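Local coordinates for protein alginate lyase (Bacteroides ovatus, PDB 3NNB) that probably depolymerises the polysaccharide alginate by beta-elimination, leaving an unsaturated sugar at the new non-reducing end of the cut chain, at residues N5-Y9 with T172-D176; K20-Y26 with H376-E382; N221-A225 with F280-M285; D227-A232 with D287-I291; W345-R349 with Y359-G363. One frame throughout, in Å; residues are numbered along the deposited sequence.

Contact 1: residues N5-Y9 with T172-D176; sequences NTRIY and TEMID
Asp176 of helix 171-180 turns its carboxylate into the loop ahead of helix 11-19, where three successive backbone N-H groups close on it. Its CG lies anti to its own carbonyl carbon (chi1 -76°), which aims the acid at these donors. Arg7 N meets Asp176 OD1 at 3.0 Å, from the syn side but 33° out of the carboxylate plane. Asp176 OD2 accepts twice: from Ile8 N at 2.8 Å on its syn lone pair, a bent bond, and from Tyr9 N at 2.9 Å, nearly straight. These grips fix the rotation of a buried acid, and Thr6 CB packs against Asp176 CG at 3.6 Å. The Tyr9 ring belongs to this tight part, its CD2 3.7 Å from Asp176 CB. In this way the N-terminal arm is laid against a helix of the body, which is largely helical, as expected of the six-hairpin clan. Ile8 adds apolar contact, its CD1 4.0 Å from Thr172 CB.

The looser side lies elsewhere. A water joins Asn5 O to Asp176 OD1, beside the exposed Asn5. The Glu173 carboxylate, partly open to solvent, stands perpendicular to the Tyr9 ring with OE2 in the ring plane; the modelled bond from Tyr9 OH is very short, and its exact length is doubtful.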
# COMPACT_ATOMS: atom_id res chain seq x y z
N ASN A 5 12.67 -6.33 12.44
CA ASN A 5 12.31 -4.92 12.55
C ASN A 5 11.28 -4.45 11.49
O ASN A 5 11.54 -3.59 10.66
CB ASN A 5 13.57 -4.10 12.50
CG ASN A 5 13.34 -2.67 12.93
OD1 ASN A 5 12.41 -2.37 13.70
ND2 ASN A 5 14.18 -1.78 12.42
N THR A 6 10.10 -5.06 11.50
CA THR A 6 9.03 -4.68 10.58
C THR A 6 8.19 -3.53 11.14
O THR A 6 7.99 -3.40 12.37
CB THR A 6 8.16 -5.88 10.21
OG1 THR A 6 7.56 -6.47 11.37
CG2 THR A 6 9.03 -6.99 9.52
N ARG A 7 7.65 -2.72 10.23
CA ARG A 7 6.90 -1.52 10.61
C ARG A 7 5.42 -1.61 10.30
O ARG A 7 4.58 -1.19 11.11
CB ARG A 7 7.52 -0.29 9.93
CG ARG A 7 9.00 -0.10 10.17
CD ARG A 7 9.31 0.14 11.63
NE ARG A 7 10.73 0.49 11.77
CZ ARG A 7 11.31 1.04 12.83
NH1 ARG A 7 10.61 1.37 13.91
NH2 ARG A 7 12.63 1.28 12.80
N ILE A 8 5.09 -2.15 9.13
CA ILE A 8 3.71 -2.38 8.72
C ILE A 8 3.20 -3.69 9.32
O ILE A 8 2.11 -3.75 9.91
CB ILE A 8 3.59 -2.44 7.17
CG1 ILE A 8 3.88 -1.05 6.57
CG2 ILE A 8 2.23 -2.96 6.77
CD1 ILE A 8 2.74 -0.11 6.59
N TYR A 9 4.00 -4.75 9.19
CA TYR A 9 3.67 -6.05 9.80
C TYR A 9 4.00 -5.97 11.29
O TYR A 9 4.98 -5.36 11.66
CB TYR A 9 4.50 -7.20 9.19
CG TYR A 9 4.35 -7.45 7.70
CD1 TYR A 9 3.18 -7.18 7.03
CD2 TYR A 9 5.41 -8.01 6.97
CE1 TYR A 9 3.06 -7.44 5.63
CE2 TYR A 9 5.30 -8.26 5.60
CZ TYR A 9 4.14 -8.01 4.96
OH TYR A 9 4.04 -8.28 3.59
N THR A 172 5.65 0.29 1.03
CA THR A 172 5.60 0.28 2.50
C THR A 172 5.71 -1.14 3.04
O THR A 172 6.50 -1.42 3.96
CB THR A 172 4.35 0.99 3.05
OG1 THR A 172 3.16 0.35 2.58
CG2 THR A 172 4.42 2.52 2.73
N GLU A 173 4.97 -2.06 2.43
CA GLU A 173 5.00 -3.46 2.75
C GLU A 173 6.24 -4.17 2.19
O GLU A 173 6.86 -4.97 2.88
CB GLU A 173 3.72 -4.13 2.21
CG GLU A 173 3.63 -5.57 2.51
CD GLU A 173 2.27 -6.19 2.14
OE1 GLU A 173 1.49 -5.51 1.45
OE2 GLU A 173 2.07 -7.39 2.49
N MSE A 174 6.61 -3.85 0.94
CA MSE A 174 7.82 -4.41 0.35
C MSE A 174 9.06 -4.22 1.22
O MSE A 174 9.89 -5.11 1.32
CB MSE A 174 8.05 -3.78 -1.02
CG MSE A 174 9.07 -4.54 -1.82
SE MSE A 174 9.59 -3.66 -3.47
CE MSE A 174 10.59 -2.27 -2.66
N ILE A 175 9.16 -3.07 1.87
CA ILE A 175 10.30 -2.77 2.72
C ILE A 175 10.35 -3.79 3.87
O ILE A 175 11.43 -4.29 4.20
CB ILE A 175 10.26 -1.34 3.26
CG1 ILE A 175 10.78 -0.39 2.16
CG2 ILE A 175 11.07 -1.23 4.59
CD1 ILE A 175 10.44 1.11 2.43
N ASP A 176 9.20 -4.11 4.46
CA ASP A 176 9.16 -5.13 5.51
C ASP A 176 9.62 -6.49 4.99
O ASP A 176 10.37 -7.22 5.69
CB ASP A 176 7.79 -5.25 6.17
CG ASP A 176 7.50 -4.14 7.14
OD1 ASP A 176 8.39 -3.30 7.43
OD2 ASP A 176 6.35 -4.10 7.59
O HOH W 1 11.13 -2.93 7.91

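Contact 2: residues K20-Y26 with H376-E382; sequences KADSPLY and HLIYSLE
Glu382, the last residue of the chain, gathers two donors of segment 20-26 on a single oxygen. Lys20 NZ bonds to Glu382 OE2 at 2.9 Å on the syn lone pair, forming a salt bridge with a weak second branch to OE1. Tyr26 OH donates to the same OE2 at 2.6 Å from the anti side, so the lysine and the phenol take different lone pairs. The oxygen sits at the edge of the Tyr26 ring, in its plane, while ring and carboxylate are turned 69° against each other. Glu382 bends at chi2 (-60°), which folds the acid back toward both donors.

A water then links the segments a second time, donating to Tyr26 OH at 2.8 Å and accepting from Leu381 N at 3.0 Å. Beside it Ser380 OG accepts from Glu382 N at 3.2 Å, an ST turn that shapes the C-terminal tail. Lys13 of helix 11-19 bonds to the backbone oxygens of Ser380 and Glu382, giving the tail another anchor. On the other side Lys20 opens a type I turn, whose Ser23 OG bonds back to Lys20 O.

Further out the contact becomes apolar. Leu377 CD2 packs on Tyr26 CB at 3.8 Å, and Leu377 also touches helices 11-19 and 27-41. Ser380 CB lies near the phenol oxygen. With an ammonium and a phenol both donating to one oxygen, the Glu382 side chain is probably held in its ionised form, and the chain terminus is tied down by a salt bridge and a phenol bond that share that atom.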
# COMPACT_ATOMS: atom_id res chain seq x y z
N LYS A 20 5.16 -21.38 14.36
CA LYS A 20 4.01 -22.27 14.26
C LYS A 20 3.59 -22.52 12.80
O LYS A 20 2.50 -22.95 12.55
CB LYS A 20 2.84 -21.67 15.06
CG LYS A 20 3.14 -21.57 16.56
CD LYS A 20 2.13 -20.73 17.30
CE LYS A 20 0.79 -21.41 17.42
NZ LYS A 20 -0.25 -20.62 18.23
N ALA A 21 4.50 -22.32 11.83
CA ALA A 21 4.20 -22.43 10.38
C ALA A 21 3.59 -23.78 10.01
O ALA A 21 2.70 -23.86 9.18
CB ALA A 21 5.47 -22.23 9.60
N ASP A 22 4.06 -24.84 10.65
CA ASP A 22 3.57 -26.17 10.36
C ASP A 22 2.35 -26.61 11.19
O ASP A 22 1.90 -27.75 11.06
CB ASP A 22 4.68 -27.21 10.58
CG ASP A 22 5.82 -27.08 9.61
OD1 ASP A 22 5.62 -26.60 8.49
OD2 ASP A 22 6.95 -27.47 9.95
N SER A 23 1.84 -25.75 12.07
CA SER A 23 0.64 -26.04 12.86
C SER A 23 -0.60 -26.06 11.98
O SER A 23 -0.59 -25.55 10.85
CB SER A 23 0.46 -25.01 13.95
OG SER A 23 0.00 -23.78 13.42
N PRO A 24 -1.69 -26.69 12.46
CA PRO A 24 -2.87 -26.79 11.61
C PRO A 24 -3.47 -25.44 11.29
O PRO A 24 -4.08 -25.27 10.23
CB PRO A 24 -3.84 -27.63 12.46
CG PRO A 24 -2.97 -28.46 13.28
CD PRO A 24 -1.77 -27.63 13.61
N LEU A 25 -3.26 -24.49 12.18
CA LEU A 25 -3.80 -23.16 11.96
C LEU A 25 -3.14 -22.46 10.76
O LEU A 25 -3.83 -21.72 10.05
CB LEU A 25 -3.64 -22.31 13.21
CG LEU A 25 -4.45 -21.02 13.22
CD1 LEU A 25 -5.92 -21.26 12.88
CD2 LEU A 25 -4.28 -20.39 14.59
N TYR A 26 -1.84 -22.70 10.54
CA TYR A 26 -1.06 -21.91 9.53
C TYR A 26 -0.59 -22.70 8.32
O TYR A 26 -0.28 -22.12 7.27
CB TYR A 26 0.11 -21.19 10.19
CG TYR A 26 -0.34 -20.25 11.29
CD1 TYR A 26 -1.33 -19.28 11.06
CD2 TYR A 26 0.18 -20.35 12.58
CE1 TYR A 26 -1.75 -18.44 12.09
CE2 TYR A 26 -0.24 -19.53 13.60
CZ TYR A 26 -1.22 -18.59 13.37
OH TYR A 26 -1.63 -17.81 14.42
N HIS A 376 -4.24 -14.58 6.76
CA HIS A 376 -4.24 -15.28 8.04
C HIS A 376 -2.86 -15.31 8.71
O HIS A 376 -2.73 -15.38 9.95
CB HIS A 376 -4.76 -16.71 7.88
CG HIS A 376 -6.20 -16.82 7.55
ND1 HIS A 376 -7.21 -16.58 8.47
CD2 HIS A 376 -6.82 -17.19 6.40
CE1 HIS A 376 -8.38 -16.82 7.90
NE2 HIS A 376 -8.17 -17.17 6.64
N LEU A 377 -1.82 -15.24 7.90
CA LEU A 377 -0.47 -15.24 8.39
C LEU A 377 -0.01 -13.83 8.84
O LEU A 377 0.74 -13.69 9.80
CB LEU A 377 0.49 -15.72 7.28
CG LEU A 377 0.33 -17.12 6.69
CD1 LEU A 377 1.30 -17.36 5.53
CD2 LEU A 377 0.48 -18.23 7.79
N ILE A 378 -0.47 -12.81 8.13
CA ILE A 378 0.03 -11.45 8.28
C ILE A 378 -0.71 -10.71 9.40
O ILE A 378 -0.11 -9.91 10.11
CB ILE A 378 -0.14 -10.65 6.96
CG1 ILE A 378 0.66 -11.32 5.84
CG2 ILE A 378 0.29 -9.18 7.15
CD1 ILE A 378 2.10 -11.59 6.20
N TYR A 379 -2.00 -10.97 9.53
CA TYR A 379 -2.81 -10.39 10.60
C TYR A 379 -3.44 -11.48 11.47
O TYR A 379 -4.66 -11.60 11.58
CB TYR A 379 -3.89 -9.49 10.00
CG TYR A 379 -3.27 -8.33 9.22
CD1 TYR A 379 -2.44 -7.41 9.85
CD2 TYR A 379 -3.56 -8.13 7.88
CE1 TYR A 379 -1.88 -6.35 9.14
CE2 TYR A 379 -3.03 -7.07 7.19
CZ TYR A 379 -2.18 -6.20 7.80
OH TYR A 379 -1.63 -5.14 7.08
N SER A 380 -2.55 -12.27 12.11
CA SER A 380 -2.95 -13.38 12.94
C SER A 380 -3.40 -12.87 14.31
O SER A 380 -3.25 -11.67 14.66
CB SER A 380 -1.78 -14.36 13.12
OG SER A 380 -0.80 -13.85 14.04
N LEU A 381 -3.90 -13.82 15.08
CA LEU A 381 -4.29 -13.63 16.46
C LEU A 381 -3.22 -14.06 17.45
O LEU A 381 -3.49 -14.23 18.65
CB LEU A 381 -5.60 -14.38 16.69
CG LEU A 381 -6.84 -13.82 15.93
CD1 LEU A 381 -8.07 -14.69 16.23
CD2 LEU A 381 -7.19 -12.38 16.25
N GLU A 382 -1.98 -14.22 17.00
CA GLU A 382 -0.89 -14.52 17.96
C GLU A 382 -0.66 -13.41 19.01
O GLU A 382 -0.93 -12.22 18.81
CB GLU A 382 0.42 -14.78 17.20
CG GLU A 382 0.41 -16.07 16.36
CD GLU A 382 0.18 -17.32 17.20
OE1 GLU A 382 0.81 -17.44 18.26
OE2 GLU A 382 -0.58 -18.19 16.74
OXT GLU A 382 -0.11 -13.68 20.08
O HOH W 2 -4.19 -16.70 14.42

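Contact 3: residues N221-A225 with F280-M285; sequences NHGLA and FNLGHM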
# COMPACT_ATOMS: atom_id res chain seq x y z
N ASN A 221 -7.71 10.69 0.86
CA ASN A 221 -6.85 9.52 1.05
C ASN A 221 -5.42 9.70 0.51
O ASN A 221 -4.48 9.09 1.02
CB ASN A 221 -7.52 8.25 0.51
CG ASN A 221 -7.56 8.19 -1.00
OD1 ASN A 221 -6.52 7.92 -1.63
ND2 ASN A 221 -8.74 8.41 -1.62
N HIS A 222 -5.26 10.50 -0.54
CA HIS A 222 -3.93 10.69 -1.11
C HIS A 222 -3.01 11.33 -0.12
O HIS A 222 -1.87 10.92 -0.01
CB HIS A 222 -3.97 11.51 -2.39
CG HIS A 222 -4.31 10.73 -3.61
ND1 HIS A 222 -3.37 10.01 -4.32
CD2 HIS A 222 -5.48 10.56 -4.25
CE1 HIS A 222 -3.95 9.47 -5.37
NE2 HIS A 222 -5.24 9.75 -5.34
N GLY A 223 -3.47 12.36 0.57
CA GLY A 223 -2.62 13.06 1.49
C GLY A 223 -2.32 12.24 2.75
O GLY A 223 -1.20 12.28 3.27
N LEU A 224 -3.30 11.49 3.24
CA LEU A 224 -3.08 10.59 4.36
C LEU A 224 -2.05 9.52 4.02
O LEU A 224 -1.09 9.27 4.78
CB LEU A 224 -4.43 10.01 4.81
CG LEU A 224 -4.46 9.22 6.13
CD1 LEU A 224 -5.83 9.33 6.81
CD2 LEU A 224 -4.07 7.75 5.92
N ALA A 225 -2.18 8.95 2.82
CA ALA A 225 -1.25 7.95 2.34
C ALA A 225 0.16 8.53 2.13
O ALA A 225 1.16 7.83 2.37
CB ALA A 225 -1.78 7.25 1.05
N PHE A 280 -10.08 1.73 2.13
CA PHE A 280 -8.72 2.09 1.67
C PHE A 280 -8.08 3.04 2.66
O PHE A 280 -6.95 2.81 3.14
CB PHE A 280 -8.88 2.76 0.31
CG PHE A 280 -7.60 2.98 -0.50
CD1 PHE A 280 -6.85 1.93 -0.98
CD2 PHE A 280 -7.23 4.28 -0.86
CE1 PHE A 280 -5.74 2.16 -1.81
CE2 PHE A 280 -6.13 4.51 -1.67
CZ PHE A 280 -5.40 3.46 -2.14
N ASN A 281 -8.81 4.09 3.04
CA ASN A 281 -8.26 5.10 3.95
C ASN A 281 -8.11 4.54 5.36
O ASN A 281 -7.11 4.76 5.98
CB ASN A 281 -9.12 6.37 3.93
CG ASN A 281 -8.34 7.65 4.11
OD1 ASN A 281 -7.14 7.72 3.84
ND2 ASN A 281 -9.05 8.71 4.49
N LEU A 282 -9.11 3.80 5.83
CA LEU A 282 -9.01 3.16 7.15
C LEU A 282 -7.82 2.20 7.22
O LEU A 282 -7.10 2.15 8.25
CB LEU A 282 -10.30 2.41 7.51
CG LEU A 282 -11.31 3.17 8.35
CD1 LEU A 282 -12.67 2.46 8.28
CD2 LEU A 282 -10.76 3.32 9.81
N GLY A 283 -7.59 1.42 6.17
CA GLY A 283 -6.44 0.51 6.15
C GLY A 283 -5.10 1.26 6.23
O GLY A 283 -4.16 0.82 6.90
N HIS A 284 -5.01 2.41 5.58
CA HIS A 284 -3.82 3.24 5.62
C HIS A 284 -3.66 3.91 6.99
O HIS A 284 -2.53 4.09 7.48
CB HIS A 284 -3.82 4.25 4.50
CG HIS A 284 -3.82 3.61 3.16
ND1 HIS A 284 -4.23 4.27 2.02
CD2 HIS A 284 -3.53 2.34 2.78
CE1 HIS A 284 -4.15 3.44 0.99
NE2 HIS A 284 -3.71 2.27 1.41
N MSE A 285 -4.78 4.26 7.62
CA MSE A 285 -4.75 4.74 9.00
C MSE A 285 -4.14 3.67 9.91
O MSE A 285 -3.30 3.97 10.74
CB MSE A 285 -6.14 5.09 9.52
CG MSE A 285 -6.76 6.28 8.80
SE MSE A 285 -8.60 6.52 9.29
CE MSE A 285 -9.10 7.94 8.05
O HOH W 3 -5.05 6.79 2.49
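Phe280 turns the CE2 edge of its ring to the side-chain amide of Asn221, with Asn221 OD1 3.4 Å from Phe280 CE2 and the two planes 82° apart. A glycerol lies near this ring and a citrate near Asn221; both probably come from the crystallisation liquor, though they may mark a pocket. The next residue, Asn281, brings OD1 to 3.3 Å from Asn221 CA and 3.6 Å from Leu224 CD1, and a water donates to Asn281 OD1 at 2.7 Å and to Asn221 O at 2.8 Å, bridging the helices. Its ND2 is taken up by Gln265 and Gln258. Putting a leucine at Asn281 would probably leave the water short of an acceptor and both glutamines without their shared donor.

The two helix segments run nearly parallel, 16° apart with axes 9.8 Å from each other. Helix 240-258 comes between them in sequence and packs on Leu224, consistent with the helical hairpins of the six-hairpin clan.

His284 follows with ND1 2.7 Å from the same water, which lies at the ring's edge, in its plane. Phe280 O lies over one face of the imidazole, and CB of His284 rests against Leu224 CD2. Finally the selenomethionine Met285, fully extended beyond CG (chi2 171°), crosses Leu224 at about a right angle: both its CG and its CE lie 3.8 Å from Leu224 CD1.

Contact 4: residues D227-A232 with D287-I291; sequences DVQLTA and DMCSI
Met288, a selenomethionine, reaches from helix 274-293 across to helix 221-236, and Val228 and Thr231 receive it. At its base, Met288 CB lies 3.9 Å from Val228 CG2, the two side chains sliding past each other in opposite directions. CG stands opposite the backbone N (chi1 -172°), which starts the chain outward; bends at chi2 and chi3 then bring its end over to Thr231. The selenium comes within 4.1 Å of Thr231 OG1, and the terminal CE closes to 3.4 Å from that same oxygen, near Asp227 O as well.

Thr231 OG1 is itself engaged, bonding to Asp227 O at 2.8 Å one turn back. That carbonyl also accepts from Thr231 N, and its two donors arrive from opposite faces of its plane. Were Thr231 an alanine, Asp227 O would probably keep just its backbone donor of these two, Met288 CE would lose the oxygen beside it, and Ile291 CG2 its methyl partner.

Ile291 completes the interface: its CG2 meets Thr231 CG2 at 3.7 Å, while CD1 touches Val228 CG1 at 3.8 Å and lies near Ala232 CB. The two helix segments are inclined by only 26°, their axes 10.1 Å apart, so methyl groups and the long selenomethionine fill the interval between the helices. Asp227 and Asp287 find their polar partners elsewhere, Asp227 in Arg254 and Asp287 in Arg349 and Tyr169. No hydrogen bond crosses the seam, so cohesion here rests on van der Waals contact, with Thr231 keeping its polar atom satisfied inside its own helix.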
# COMPACT_ATOMS: atom_id res chain seq x y z
N ASP A 227 1.68 10.70 3.93
CA ASP A 227 2.35 10.72 5.24
C ASP A 227 2.83 9.32 5.64
O ASP A 227 3.90 9.15 6.19
CB ASP A 227 1.45 11.28 6.33
CG ASP A 227 1.33 12.78 6.28
OD1 ASP A 227 1.89 13.44 5.39
OD2 ASP A 227 0.63 13.33 7.18
N VAL A 228 1.97 8.31 5.44
CA VAL A 228 2.38 6.93 5.75
C VAL A 228 3.64 6.52 4.98
O VAL A 228 4.58 5.95 5.55
CB VAL A 228 1.24 5.88 5.51
CG1 VAL A 228 1.68 4.50 5.97
CG2 VAL A 228 -0.02 6.30 6.26
N GLN A 229 3.66 6.82 3.69
CA GLN A 229 4.78 6.44 2.86
C GLN A 229 6.02 7.22 3.30
O GLN A 229 7.07 6.64 3.48
CB GLN A 229 4.48 6.78 1.39
CG GLN A 229 3.35 6.00 0.75
CD GLN A 229 3.40 6.09 -0.77
OE1 GLN A 229 4.31 5.52 -1.39
NE2 GLN A 229 2.41 6.77 -1.38
N LEU A 230 5.88 8.53 3.52
CA LEU A 230 7.05 9.32 3.96
C LEU A 230 7.64 8.73 5.26
O LEU A 230 8.86 8.57 5.42
CB LEU A 230 6.68 10.79 4.15
CG LEU A 230 7.86 11.73 4.44
CD1 LEU A 230 8.73 11.90 3.19
CD2 LEU A 230 7.31 13.09 4.95
N THR A 231 6.75 8.35 6.17
CA THR A 231 7.15 7.82 7.49
C THR A 231 7.90 6.50 7.31
O THR A 231 8.99 6.30 7.85
CB THR A 231 5.97 7.68 8.40
OG1 THR A 231 5.36 8.96 8.59
CG2 THR A 231 6.40 7.13 9.79
N ALA A 232 7.30 5.58 6.54
CA ALA A 232 7.93 4.28 6.32
C ALA A 232 9.29 4.42 5.62
O ALA A 232 10.25 3.71 5.98
CB ALA A 232 7.01 3.41 5.46
N ASP A 287 -2.21 1.16 8.99
CA ASP A 287 -0.79 1.05 8.67
C ASP A 287 0.02 2.10 9.45
O ASP A 287 1.05 1.76 10.01
CB ASP A 287 -0.54 1.31 7.16
CG ASP A 287 -0.96 0.14 6.28
OD1 ASP A 287 -1.10 -1.01 6.72
OD2 ASP A 287 -1.19 0.43 5.07
N MSE A 288 -0.45 3.34 9.53
CA MSE A 288 0.22 4.36 10.32
C MSE A 288 0.21 3.97 11.79
O MSE A 288 1.21 4.18 12.48
CB MSE A 288 -0.45 5.72 10.13
CG MSE A 288 0.31 6.88 10.77
SE MSE A 288 2.18 6.97 10.24
CE MSE A 288 2.18 8.77 9.70
N CYS A 289 -0.90 3.45 12.29
CA CYS A 289 -0.95 3.03 13.71
C CYS A 289 0.11 1.97 13.97
O CYS A 289 0.78 2.01 15.01
CB CYS A 289 -2.32 2.44 14.05
SG CYS A 289 -3.67 3.65 14.07
N SER A 290 0.27 1.03 13.03
CA SER A 290 1.26 -0.05 13.16
C SER A 290 2.68 0.51 13.18
O SER A 290 3.46 0.24 14.11
CB SER A 290 1.09 -1.09 12.04
OG SER A 290 -0.20 -1.67 12.12
N ILE A 291 3.01 1.36 12.20
CA ILE A 291 4.33 2.00 12.17
C ILE A 291 4.59 2.78 13.45
O ILE A 291 5.64 2.61 14.10
CB ILE A 291 4.48 2.94 10.99
CG1 ILE A 291 4.37 2.13 9.70
CG2 ILE A 291 5.84 3.68 11.02
CD1 ILE A 291 4.19 3.04 8.45

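Contact 5: residues W345-R349 with Y359-G363; sequences WILRR and YEAIG
Leu347 has the largest buried area here, and it is pressed against the first turn of helix 359-366. Leu347 CB stands 3.5 Å from Tyr359 O, and CD1 touches Ile362 CG2 at 3.6 Å. The same methyl lies 3.7 Å from Gly363 N. A side chain at Gly363 would point at Leu347 CB, so the glycine lets the two backbones come close: the axes of these segments are 7.9 Å apart and run antiparallel, at 160°.

Glu360 and Arg348 carry the polar half. Each has CG opposite its backbone N, and the two chains lie side by side, pointing the same way, until their ends meet in a two-pronged salt bridge. Arg348 NE bonds to Glu360 OE1 at 2.8 Å and Arg348 NH2 to Glu360 OE2 at 2.9 Å, a side-on grip. Both oxygens are close to the guanidinium plane, yet the nitrogens approach from above the carboxylate, since the two flat groups are tilted 62° against each other. Trp345 CZ3 lies 3.5 Å above the guanidinium plane of Arg348, toward its rim. Arg367 adds a second salt bridge to Glu360 OE2, so that two arginines share one acid, and the remaining Arg348 NH1 bonds to Tyr379 O near the chain's end.

Helices 336-351 and 359-366 thus form an antiparallel pair joined by a short connection. Tyr359 leans on helix 310-317, as does Ile346, which also packs against helix 274-293, placing the pair on the outer side of those helices.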
# COMPACT_ATOMS: atom_id res chain seq x y z
N TRP A 345 -11.49 -7.78 7.65
CA TRP A 345 -10.06 -7.75 7.98
C TRP A 345 -9.61 -6.40 8.53
O TRP A 345 -8.69 -6.35 9.34
CB TRP A 345 -9.23 -8.24 6.80
CG TRP A 345 -9.43 -9.69 6.65
CD1 TRP A 345 -10.30 -10.32 5.84
CD2 TRP A 345 -8.77 -10.73 7.42
NE1 TRP A 345 -10.24 -11.68 6.05
CE2 TRP A 345 -9.29 -11.95 6.99
CE3 TRP A 345 -7.78 -10.72 8.40
CZ2 TRP A 345 -8.86 -13.17 7.53
CZ3 TRP A 345 -7.37 -11.93 8.93
CH2 TRP A 345 -7.91 -13.13 8.50
N ILE A 346 -10.26 -5.30 8.15
CA ILE A 346 -10.09 -4.06 8.90
C ILE A 346 -10.37 -4.30 10.39
O ILE A 346 -9.63 -3.80 11.25
CB ILE A 346 -10.98 -2.91 8.30
CG1 ILE A 346 -10.47 -2.50 6.90
CG2 ILE A 346 -11.06 -1.69 9.22
CD1 ILE A 346 -9.05 -1.85 6.83
N LEU A 347 -11.45 -5.04 10.69
CA LEU A 347 -11.84 -5.30 12.06
C LEU A 347 -10.82 -6.16 12.82
O LEU A 347 -10.49 -5.87 13.96
CB LEU A 347 -13.23 -5.91 12.14
CG LEU A 347 -14.36 -4.98 11.74
CD1 LEU A 347 -15.67 -5.70 12.00
CD2 LEU A 347 -14.33 -3.64 12.48
N ARG A 348 -10.28 -7.18 12.16
CA ARG A 348 -9.14 -7.94 12.72
C ARG A 348 -7.98 -7.04 13.10
O ARG A 348 -7.44 -7.12 14.20
CB ARG A 348 -8.66 -8.96 11.69
CG ARG A 348 -7.37 -9.69 12.00
CD ARG A 348 -7.41 -10.60 13.23
NE ARG A 348 -8.34 -11.72 13.10
CZ ARG A 348 -8.07 -12.93 12.60
NH1 ARG A 348 -6.88 -13.26 12.13
NH2 ARG A 348 -9.03 -13.83 12.55
N ARG A 349 -7.61 -6.15 12.19
CA ARG A 349 -6.47 -5.28 12.40
C ARG A 349 -6.73 -4.30 13.53
O ARG A 349 -5.84 -4.05 14.36
CB ARG A 349 -6.11 -4.59 11.09
CG ARG A 349 -5.70 -5.60 10.03
CD ARG A 349 -5.74 -5.02 8.64
NE ARG A 349 -4.80 -3.93 8.47
CZ ARG A 349 -4.71 -3.18 7.35
NH1 ARG A 349 -5.49 -3.40 6.26
NH2 ARG A 349 -3.82 -2.23 7.32
N TYR A 359 -14.17 -6.20 18.14
CA TYR A 359 -14.18 -6.08 16.70
C TYR A 359 -13.94 -7.40 15.97
O TYR A 359 -14.50 -7.65 14.90
CB TYR A 359 -13.10 -5.10 16.25
CG TYR A 359 -13.28 -3.67 16.67
CD1 TYR A 359 -14.54 -3.07 16.70
CD2 TYR A 359 -12.18 -2.89 16.97
CE1 TYR A 359 -14.68 -1.77 17.02
CE2 TYR A 359 -12.32 -1.56 17.31
CZ TYR A 359 -13.58 -1.02 17.36
OH TYR A 359 -13.73 0.31 17.73
N GLU A 360 -13.09 -8.26 16.52
CA GLU A 360 -12.78 -9.54 15.86
C GLU A 360 -14.02 -10.43 15.83
O GLU A 360 -14.24 -11.12 14.84
CB GLU A 360 -11.59 -10.27 16.52
CG GLU A 360 -11.45 -11.73 16.08
CD GLU A 360 -11.23 -11.94 14.58
OE1 GLU A 360 -10.91 -10.96 13.87
OE2 GLU A 360 -11.36 -13.09 14.12
N ALA A 361 -14.81 -10.43 16.90
CA ALA A 361 -16.07 -11.20 16.95
C ALA A 361 -17.03 -10.79 15.83
O ALA A 361 -17.63 -11.63 15.18
CB ALA A 361 -16.73 -11.07 18.32
N ILE A 362 -17.12 -9.49 15.58
CA ILE A 362 -17.93 -8.97 14.48
C ILE A 362 -17.34 -9.44 13.16
O ILE A 362 -18.05 -10.01 12.34
CB ILE A 362 -18.04 -7.43 14.53
CG1 ILE A 362 -18.75 -6.97 15.80
CG2 ILE A 362 -18.78 -6.90 13.29
CD1 ILE A 362 -18.79 -5.45 16.01
N GLY A 363 -16.03 -9.25 12.94
CA GLY A 363 -15.40 -9.67 11.69
C GLY A 363 -15.61 -11.16 11.42
O GLY A 363 -15.91 -11.55 10.31

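Contacts 3 and 4 are two levels of one interface, both joining helices 221-236 and 274-293, with centres 10 Å apart. Contact 1 is as close to contact 4, and Arg7 and Ile8 of its loop pack on Ser290, Ile291 and Asp287. Contacts 2 and 5 lie farther out, 16 Å apart and joined by the Arg348 to Tyr379 bond, while the salt bridge from Arg349 to Asp287 ties contact 5 to contact 4. Along the chain contacts 1 and 2 cross, and contacts 3, 4 and 5 all fall between the segments of contact 2. The C-terminal tail is thus fastened to a loop near the N-terminus, beside the helical body, whose central helices meet in contacts 3 and 4.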